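Local atomic coordinates of uncharacterized protein TP-0789 domain-containing protein (Nitrosomonas europaea ATCC 19718, PDB entry 3BUU), a protein that is of unknown function but belongs to the LolA superfamily, whose fold suggests that it may bind lipoproteins or other lipidic ligands. Residues A[32-37]-A[199-204]; A[112-117]-A[140-145]; A[133-138]-A[147-152]. All coordinates share one frame; numbering follows the deposited sequence.

How the interactions relate
From the N terminus, helix 9-20 leads into strand 26-36, whose end and the residue after it, 32-37, wait some 160 residues for their partner 199-204; interaction 1 thus closes most of the chain into one loop by pairing the first strand with the last. The other two contacts fall within that loop. Interaction 2 ties the start of strand 115-125 to the loop 140-145, and interaction 3 pairs the two strands, 133-138 and 147-152, on either side of that loop. The two cross along the chain and touch, with H116 N to T136 O at 2.8 Å. Interaction 1 lies apart, its centre about 25 Å from that of interaction 2.

Interaction 1 of 3, residues A[32-37]-A[199-204]; sequences IRTAAP and SGEVSV
At the edge of the R33 guanidinium, in its plane, NH1 gives a hydrogen bond to water 1, which in turn donates to V204 O at 2.9 Å. R33 is modelled in two conformers; the bridge is described for one, so it is tentative. The other flat group, the E201 carboxylate, passes the T34 methyl, with OE1 4.2 Å from CG2 of T34; the same OE1 is hydrogen-bonded to Q100 NE2.

Both groups hang on an antiparallel ladder that joins the first strand of this LolA-like fold, 26-36, to the last, 202-212. R33 pairs with V204 and A35 with V202, each pair exchanging two backbone bonds; the shortest runs from V204 N to R33 O, 2.8 Å and nearly straight at 169°. V204 O accepts from R33 N and, in this conformer, from the water as well.

Between these pairs, T34 and S203 form a non-hydrogen-bonded pair whose backbones exchange no bond but whose hydroxyls do. Each hydroxyl stands opposite its own carbonyl carbon, chi1 -60° for T34 and -63° for S203, which brings OG1 of T34 to 2.6 Å from OG of S203. OG of S203 also bonds with Q100 N, so two partners grip this buried oxygen. Beside the pair, CG2 of I32 reaches CB of S203 at 4.1 Å, and I32 itself runs on to V101 and L97.

Ahead of V202 the chain leaves the ladder in a turn. A36 rests its CB 3.5 Å from O of G200, a residue whose positive phi favours glycine. E201 N donates to OG of S199 at 3.0 Å, an ST turn, and the same hydroxyl bonds D195 OD2.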
loop_
_atom_site.group_PDB
_atom_site.type_symbol
_atom_site.label_atom_id
_atom_site.label_comp_id
_atom_site.label_asym_id
_atom_site.label_seq_id
_atom_site.Cartn_x
_atom_site.Cartn_y
_atom_site.Cartn_z
ATOM N N ILE A 32 12.060 -0.288 -1.157
ATOM C CA ILE A 32 11.664 0.998 -0.602
ATOM C C ILE A 32 12.950 1.732 -0.227
ATOM O O ILE A 32 13.726 1.270 0.612
ATOM C CB ILE A 32 10.772 0.881 0.625
ATOM C CG1 ILE A 32 9.581 -0.014 0.298
ATOM C CG2 ILE A 32 10.363 2.260 1.109
ATOM C CD1 ILE A 32 8.554 -0.161 1.468
ATOM N N ARG A 33 13.165 2.881 -0.859
ATOM C CA ARG A 33 14.330 3.736 -0.606
ATOM C C ARG A 33 13.808 5.027 -0.006
ATOM O O ARG A 33 13.105 5.782 -0.676
ATOM C CB ARG A 33 15.049 4.022 -1.931
ATOM C CG ARG A 33 15.658 2.784 -2.604
ATOM C CD ARG A 33 16.426 3.054 -3.918
ATOM N NE ARG A 33 17.212 1.903 -4.374
ATOM C CZ ARG A 33 16.695 0.842 -4.991
ATOM N NH1 ARG A 33 15.384 0.765 -5.254
ATOM N NH2 ARG A 33 17.502 -0.148 -5.357
ATOM N N THR A 34 14.197 5.313 1.233
ATOM C CA THR A 34 13.764 6.522 1.913
ATOM C C THR A 34 14.954 7.419 2.153
ATOM O O THR A 34 16.000 6.927 2.607
ATOM C CB THR A 34 13.118 6.205 3.252
ATOM O OG1 THR A 34 11.967 5.373 3.043
ATOM C CG2 THR A 34 12.693 7.424 3.998
ATOM N N ALA A 35 14.805 8.699 1.854
ATOM C CA ALA A 35 15.852 9.650 2.161
ATOM C C ALA A 35 15.244 10.962 2.520
ATOM O O ALA A 35 14.144 11.308 2.054
ATOM C CB ALA A 35 16.751 9.827 0.956
ATOM N N ALA A 36 15.999 11.727 3.278
ATOM C CA ALA A 36 15.731 13.124 3.542
ATOM C C ALA A 36 17.020 13.834 3.340
ATOM O O ALA A 36 18.064 13.189 3.375
ATOM C CB ALA A 36 15.220 13.336 4.971
ATOM N N PRO A 37 17.038 15.150 3.102
ATOM C CA PRO A 37 18.295 15.817 2.668
ATOM C C PRO A 37 19.724 15.507 3.313
ATOM O O PRO A 37 20.650 15.376 2.587
ATOM C CB PRO A 37 17.896 17.291 2.749
ATOM C CG PRO A 37 16.436 17.256 2.345
ATOM C CD PRO A 37 15.911 16.104 3.152
ATOM N N SER A 199 9.663 16.146 8.432
ATOM C CA SER A 199 10.861 15.281 8.404
ATOM C C SER A 199 11.715 15.468 7.155
ATOM O O SER A 199 12.871 15.078 7.146
ATOM C CB SER A 199 10.514 13.800 8.543
ATOM O OG SER A 199 9.973 13.307 7.327
ATOM N N GLY A 200 11.093 15.894 6.062
ATOM C CA GLY A 200 11.767 15.931 4.774
ATOM C C GLY A 200 11.905 14.582 4.116
ATOM O O GLY A 200 12.517 14.482 3.049
ATOM N N GLU A 201 11.338 13.539 4.716
ATOM C CA GLU A 201 11.465 12.211 4.121
ATOM C C GLU A 201 10.615 12.043 2.896
ATOM O O GLU A 201 9.441 12.437 2.853
ATOM C CB GLU A 201 11.027 11.157 5.114
ATOM C CG GLU A 201 12.046 10.880 6.188
ATOM C CD GLU A 201 11.515 9.887 7.215
ATOM O OE1 GLU A 201 10.440 9.231 6.997
ATOM O OE2 GLU A 201 12.189 9.730 8.257
ATOM N N VAL A 202 11.203 11.335 1.939
ATOM C CA VAL A 202 10.506 10.828 0.758
ATOM C C VAL A 202 10.857 9.356 0.615
ATOM O O VAL A 202 12.054 9.001 0.637
ATOM C CB VAL A 202 10.918 11.601 -0.503
ATOM C CG1 VAL A 202 10.273 11.004 -1.733
ATOM C CG2 VAL A 202 10.560 13.075 -0.352
ATOM N N SER A 203 9.841 8.491 0.520
ATOM C CA SER A 203 10.051 7.080 0.263
ATOM C C SER A 203 9.634 6.747 -1.132
ATOM O O SER A 203 8.533 7.099 -1.576
ATOM C CB SER A 203 9.206 6.236 1.235
ATOM O OG SER A 203 9.587 6.447 2.594
ATOM N N VAL A 204 10.531 6.080 -1.855
ATOM C CA VAL A 204 10.298 5.660 -3.228
ATOM C C VAL A 204 10.141 4.149 -3.214
ATOM O O VAL A 204 11.085 3.416 -2.862
ATOM C CB VAL A 204 11.425 6.134 -4.177
ATOM C CG1 VAL A 204 11.175 5.653 -5.589
ATOM C CG2 VAL A 204 11.574 7.650 -4.117
HETATM O O HOH W 1 13.113 2.463 -4.698
#

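Interaction 2 of 3, residues A[112-117]-A[140-145]; sequences TGDYHP and RSVTYQ
Y115 drives its hydroxyl into the backbone of Y144, where OH accepts a bond from N of Y144 at 3.1 Å, bent to 140° at the hydrogen. This is the tight end of the contact. Alongside, O of Y144 sits at the edge of the Y115 ring, close to its plane and 3.2 Å from CE1; this buried carbonyl has no hydrogen-bonding partner in the model. The hydroxyl in turn meets the rim of the Y144 ring, near that ring's plane and 3.4 Å from CD2, while CG2 of T143 lies over one face of the ring, offset toward its rim. At the far end of that ring, OH of Y144 bonds D105 and K172.

V142 fills in beside the tyrosine. With CG1 opposite its carbonyl carbon (chi1 -57°), that methyl packs 3.7 Å from O of D114, and CG2 is left to approach CE1 of Y115 obliquely. A phenylalanine in place of Y115 would probably leave Y144 N without its acceptor and open a small gap at the rim of the Y144 ring.

The looser side is bridged by a water. Water 2 donates to OD2 of D114 at 2.7 Å and accepts from N of T143 at 3.0 Å, so the aspartate and the loop meet across a solvent molecule. The other carboxylate oxygen, OD1, forms salt bridges with R76 and R108.

The contact folds the loop between strands 128-137 and 146-152 back onto the start of strand 115-125, an edge strand within the chain. Backbone bonds between D114 and I138 and between Q145 and G137 flank it, A102 of strand 101-102 touches T143 and Y144, and helix 9-20 packs against T112 and P117.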
loop_
_atom_site.group_PDB
_atom_site.type_symbol
_atom_site.label_atom_id
_atom_site.label_comp_id
_atom_site.label_asym_id
_atom_site.label_seq_id
_atom_site.Cartn_x
_atom_site.Cartn_y
_atom_site.Cartn_z
ATOM N N THR A 112 -10.966 -0.327 -2.230
ATOM C CA THR A 112 -12.349 -0.830 -2.155
ATOM C C THR A 112 -12.458 -1.786 -0.988
ATOM O O THR A 112 -11.588 -2.650 -0.798
ATOM C CB THR A 112 -12.742 -1.501 -3.454
ATOM O OG1 THR A 112 -12.755 -0.538 -4.510
ATOM C CG2 THR A 112 -14.141 -2.113 -3.387
ATOM N N GLY A 113 -13.522 -1.615 -0.203
ATOM C CA GLY A 113 -13.792 -2.451 0.966
ATOM C C GLY A 113 -13.309 -1.829 2.269
ATOM O O GLY A 113 -13.826 -2.128 3.345
ATOM N N ASP A 114 -12.290 -0.981 2.192
ATOM C CA ASP A 114 -11.752 -0.317 3.384
ATOM C C ASP A 114 -12.263 1.110 3.550
ATOM O O ASP A 114 -12.165 1.681 4.620
ATOM C CB ASP A 114 -10.218 -0.265 3.327
ATOM C CG ASP A 114 -9.539 -1.560 3.703
ATOM O OD1 ASP A 114 -10.272 -2.541 4.037
ATOM O OD2 ASP A 114 -8.262 -1.571 3.679
ATOM N N TYR A 115 -12.755 1.711 2.449
ATOM C CA TYR A 115 -13.130 3.113 2.415
ATOM C C TYR A 115 -14.437 3.259 1.671
ATOM O O TYR A 115 -14.652 2.626 0.635
ATOM C CB TYR A 115 -12.096 3.983 1.656
ATOM C CG TYR A 115 -10.744 3.905 2.299
ATOM C CD1 TYR A 115 -10.397 4.758 3.342
ATOM C CD2 TYR A 115 -9.836 2.933 1.926
ATOM C CE1 TYR A 115 -9.176 4.633 4.007
ATOM C CE2 TYR A 115 -8.621 2.788 2.584
ATOM C CZ TYR A 115 -8.291 3.630 3.627
ATOM O OH TYR A 115 -7.115 3.470 4.293
ATOM N N HIS A 116 -15.283 4.157 2.163
ATOM C CA HIS A 116 -16.473 4.575 1.421
ATOM C C HIS A 116 -16.059 5.735 0.501
ATOM O O HIS A 116 -15.531 6.728 1.002
ATOM C CB HIS A 116 -17.510 5.060 2.417
ATOM C CG HIS A 116 -18.575 5.914 1.773
ATOM N ND1 HIS A 116 -19.684 5.392 1.149
ATOM C CD2 HIS A 116 -18.632 7.258 1.563
ATOM C CE1 HIS A 116 -20.417 6.375 0.636
ATOM N NE2 HIS A 116 -19.792 7.516 0.876
ATOM N N PRO A 117 -16.239 5.607 -0.818
ATOM C CA PRO A 117 -15.870 6.678 -1.733
ATOM C C PRO A 117 -17.016 7.631 -2.075
ATOM O O PRO A 117 -18.149 7.205 -2.225
ATOM C CB PRO A 117 -15.477 5.895 -2.988
ATOM C CG PRO A 117 -16.399 4.729 -2.991
ATOM C CD PRO A 117 -16.678 4.408 -1.537
ATOM N N ARG A 140 -11.710 2.400 12.568
ATOM C CA ARG A 140 -10.411 2.838 13.059
ATOM C C ARG A 140 -9.303 1.806 12.881
ATOM O O ARG A 140 -8.120 2.111 13.115
ATOM C CB ARG A 140 -10.557 3.222 14.529
ATOM C CG ARG A 140 -11.492 4.412 14.744
ATOM C CD ARG A 140 -11.822 4.566 16.231
ATOM N NE ARG A 140 -12.303 3.300 16.792
ATOM C CZ ARG A 140 -12.213 2.938 18.070
ATOM N NH1 ARG A 140 -11.638 3.736 18.959
ATOM N NH2 ARG A 140 -12.683 1.758 18.457
ATOM N N SER A 141 -9.636 0.629 12.368
ATOM C CA SER A 141 -8.577 -0.349 12.092
ATOM C C SER A 141 -8.081 -0.365 10.672
ATOM O O SER A 141 -7.142 -1.111 10.411
ATOM C CB SER A 141 -8.951 -1.768 12.471
ATOM O OG SER A 141 -10.030 -2.243 11.687
ATOM N N VAL A 142 -8.670 0.430 9.776
ATOM C CA VAL A 142 -8.124 0.514 8.439
ATOM C C VAL A 142 -6.911 1.431 8.484
ATOM O O VAL A 142 -6.539 2.003 9.539
ATOM C CB VAL A 142 -9.162 0.885 7.312
ATOM C CG1 VAL A 142 -10.307 -0.104 7.285
ATOM C CG2 VAL A 142 -9.632 2.328 7.469
ATOM N N THR A 143 -6.194 1.534 7.377
ATOM C CA THR A 143 -4.913 2.198 7.412
ATOM C C THR A 143 -5.025 3.695 7.717
ATOM O O THR A 143 -4.191 4.238 8.448
ATOM C CB THR A 143 -4.111 1.908 6.140
ATOM O OG1 THR A 143 -4.125 0.502 5.878
ATOM C CG2 THR A 143 -2.654 2.363 6.232
ATOM N N TYR A 144 -6.032 4.352 7.115
ATOM C CA TYR A 144 -6.255 5.792 7.278
ATOM C C TYR A 144 -7.673 6.106 7.555
ATOM O O TYR A 144 -8.564 5.378 7.090
ATOM C CB TYR A 144 -5.860 6.579 5.991
ATOM C CG TYR A 144 -4.491 6.245 5.540
ATOM C CD1 TYR A 144 -3.382 6.829 6.142
ATOM C CD2 TYR A 144 -4.291 5.300 4.525
ATOM C CE1 TYR A 144 -2.084 6.478 5.745
ATOM C CE2 TYR A 144 -2.998 4.940 4.118
ATOM C CZ TYR A 144 -1.909 5.545 4.748
ATOM O OH TYR A 144 -0.620 5.218 4.404
ATOM N N GLN A 145 -7.907 7.230 8.227
ATOM C CA GLN A 145 -9.276 7.662 8.389
ATOM C C GLN A 145 -9.834 8.362 7.160
ATOM O O GLN A 145 -11.044 8.332 6.919
ATOM C CB GLN A 145 -9.447 8.421 9.689
ATOM C CG GLN A 145 -9.242 7.446 10.884
ATOM C CD GLN A 145 -10.096 6.165 10.788
ATOM O OE1 GLN A 145 -9.600 5.069 10.415
ATOM N NE2 GLN A 145 -11.381 6.308 11.077
HETATM O O HOH W 2 -6.602 0.228 4.705
#

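Interaction 3 of 3, residues A[133-138]-A[147-152]; sequences LELTGI and VLLWVN
L133 and L135 run antiparallel to L149 and V147, the N-to-C directions of the short segments 147° apart, and four backbone hydrogen bonds join the two hydrogen-bonded pairs. L133 and L149 exchange N-H and carbonyl with each other, and L135 and V147 do likewise, L135 N reaching O of V147 at 2.8 Å.

On one face the aliphatic side chains form a continuous patch. CB of L135 lies 4.0 Å from CB of V147, and the L135 chain leans on along the neighbouring strand until CD1 is 4.2 Å from CB of L149. L133 does the same one step further, its CD1 touching CG2 of V151 at 4.4 Å. The patch is roofed by helix 9-20, with I12 over L133 and V151, and L13 over L135 and L149.

The opposite face has E134 and L148, a non-hydrogen-bonded pair lying side by side and pointing the same way. CG of E134 is anti to its own N (chi1 179°) while CG of L148 is swung opposite its carbonyl carbon (chi1 -62°), which lays CD2 of L148 along the aliphatic stem of the glutamate, 3.8 Å from its CB. L148 also touches E162 and Y164 of the next strand, and E134 touches L120 on the other side.

This is a beta hairpin, strands 128-137 and 146-152, with one face turned to a helix, consistent with the curved antiparallel sheet and packed helix of the LolA fold.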
loop_
_atom_site.group_PDB
_atom_site.type_symbol
_atom_site.label_atom_id
_atom_site.label_comp_id
_atom_site.label_asym_id
_atom_site.label_seq_id
_atom_site.Cartn_x
_atom_site.Cartn_y
_atom_site.Cartn_z
ATOM N N LEU A 133 -11.653 11.738 -5.375
ATOM C CA LEU A 133 -12.516 10.980 -4.500
ATOM C C LEU A 133 -12.119 11.193 -3.055
ATOM O O LEU A 133 -10.941 11.121 -2.720
ATOM C CB LEU A 133 -12.411 9.466 -4.774
ATOM C CG LEU A 133 -12.800 9.030 -6.194
ATOM C CD1 LEU A 133 -12.684 7.483 -6.338
ATOM C CD2 LEU A 133 -14.198 9.465 -6.545
ATOM N N GLU A 134 -13.097 11.404 -2.193
ATOM C CA GLU A 134 -12.877 11.381 -0.759
ATOM C C GLU A 134 -13.192 9.964 -0.273
ATOM O O GLU A 134 -14.328 9.482 -0.445
ATOM C CB GLU A 134 -13.783 12.400 -0.069
ATOM C CG GLU A 134 -13.564 12.355 1.431
ATOM C CD GLU A 134 -13.963 13.620 2.146
ATOM O OE1 GLU A 134 -14.337 14.605 1.491
ATOM O OE2 GLU A 134 -13.877 13.639 3.388
ATOM N N LEU A 135 -12.183 9.318 0.312
ATOM C CA LEU A 135 -12.297 7.944 0.810
ATOM C C LEU A 135 -12.335 8.028 2.309
ATOM O O LEU A 135 -11.357 8.422 2.959
ATOM C CB LEU A 135 -11.066 7.159 0.364
ATOM C CG LEU A 135 -10.813 7.090 -1.131
ATOM C CD1 LEU A 135 -9.682 6.128 -1.448
ATOM C CD2 LEU A 135 -12.002 6.783 -1.954
ATOM N N THR A 136 -13.476 7.641 2.897
ATOM C CA THR A 136 -13.641 7.682 4.328
ATOM C C THR A 136 -13.449 6.285 4.878
ATOM O O THR A 136 -14.141 5.356 4.479
ATOM C CB THR A 136 -15.067 8.208 4.668
ATOM O OG1 THR A 136 -15.253 9.514 4.142
ATOM C CG2 THR A 136 -15.246 8.236 6.183
ATOM N N GLY A 137 -12.511 6.135 5.793
ATOM C CA GLY A 137 -12.219 4.810 6.358
ATOM C C GLY A 137 -13.435 4.244 7.025
ATOM O O GLY A 137 -14.149 4.948 7.752
ATOM N N ILE A 138 -13.695 2.970 6.784
ATOM C CA ILE A 138 -14.897 2.361 7.323
ATOM C C ILE A 138 -14.847 2.332 8.860
ATOM O O ILE A 138 -15.885 2.536 9.536
ATOM C CB ILE A 138 -15.088 0.950 6.749
ATOM C CG1 ILE A 138 -15.522 1.052 5.274
ATOM C CG2 ILE A 138 -16.068 0.170 7.598
ATOM C CD1 ILE A 138 -16.462 -0.042 4.753
ATOM N N VAL A 147 -8.628 9.528 2.958
ATOM C CA VAL A 147 -7.690 9.655 1.839
ATOM C C VAL A 147 -8.405 10.468 0.756
ATOM O O VAL A 147 -9.586 10.205 0.492
ATOM C CB VAL A 147 -7.296 8.260 1.286
ATOM C CG1 VAL A 147 -6.282 8.389 0.137
ATOM C CG2 VAL A 147 -6.681 7.418 2.399
ATOM N N LEU A 148 -7.723 11.389 0.081
ATOM C CA LEU A 148 -8.234 11.977 -1.151
ATOM C C LEU A 148 -7.418 11.375 -2.273
ATOM O O LEU A 148 -6.197 11.425 -2.249
ATOM C CB LEU A 148 -8.085 13.512 -1.148
ATOM C CG LEU A 148 -8.838 14.262 -0.056
ATOM C CD1 LEU A 148 -8.697 15.758 -0.310
ATOM C CD2 LEU A 148 -10.270 13.819 0.079
ATOM N N LEU A 149 -8.103 10.788 -3.248
ATOM C CA LEU A 149 -7.467 10.085 -4.352
ATOM C C LEU A 149 -7.854 10.746 -5.673
ATOM O O LEU A 149 -9.042 10.873 -5.974
ATOM C CB LEU A 149 -7.905 8.606 -4.353
ATOM C CG LEU A 149 -7.302 7.755 -5.485
ATOM C CD1 LEU A 149 -5.808 7.574 -5.343
ATOM C CD2 LEU A 149 -8.020 6.429 -5.562
ATOM N N TRP A 150 -6.852 11.164 -6.443
ATOM C CA TRP A 150 -7.052 11.696 -7.778
ATOM C C TRP A 150 -6.999 10.548 -8.778
ATOM O O TRP A 150 -6.000 9.811 -8.818
ATOM C CB TRP A 150 -5.949 12.699 -8.115
ATOM C CG TRP A 150 -6.108 14.086 -7.579
ATOM C CD1 TRP A 150 -6.291 15.196 -8.332
ATOM C CD2 TRP A 150 -6.042 14.530 -6.212
ATOM N NE1 TRP A 150 -6.393 16.304 -7.523
ATOM C CE2 TRP A 150 -6.271 15.915 -6.220
ATOM C CE3 TRP A 150 -5.841 13.886 -4.985
ATOM C CZ2 TRP A 150 -6.281 16.691 -5.078
ATOM C CZ3 TRP A 150 -5.861 14.659 -3.796
ATOM C CH2 TRP A 150 -6.080 16.061 -3.878
ATOM N N VAL A 151 -8.033 10.425 -9.597
ATOM C CA VAL A 151 -8.159 9.378 -10.588
ATOM C C VAL A 151 -8.365 10.065 -11.935
ATOM O O VAL A 151 -9.284 10.881 -12.099
ATOM C CB VAL A 151 -9.325 8.430 -10.245
ATOM C CG1 VAL A 151 -9.453 7.373 -11.343
ATOM C CG2 VAL A 151 -9.109 7.756 -8.912
ATOM N N ASN A 152 -7.505 9.748 -12.896
ATOM C CA ASN A 152 -7.631 10.361 -14.228
ATOM C C ASN A 152 -8.964 9.998 -14.857
ATOM O O ASN A 152 -9.333 8.824 -14.924
ATOM C CB ASN A 152 -6.485 9.822 -15.075
ATOM C CG ASN A 152 -6.224 10.645 -16.297
ATOM O OD1 ASN A 152 -7.131 10.983 -17.004
ATOM N ND2 ASN A 152 -4.986 10.918 -16.573
#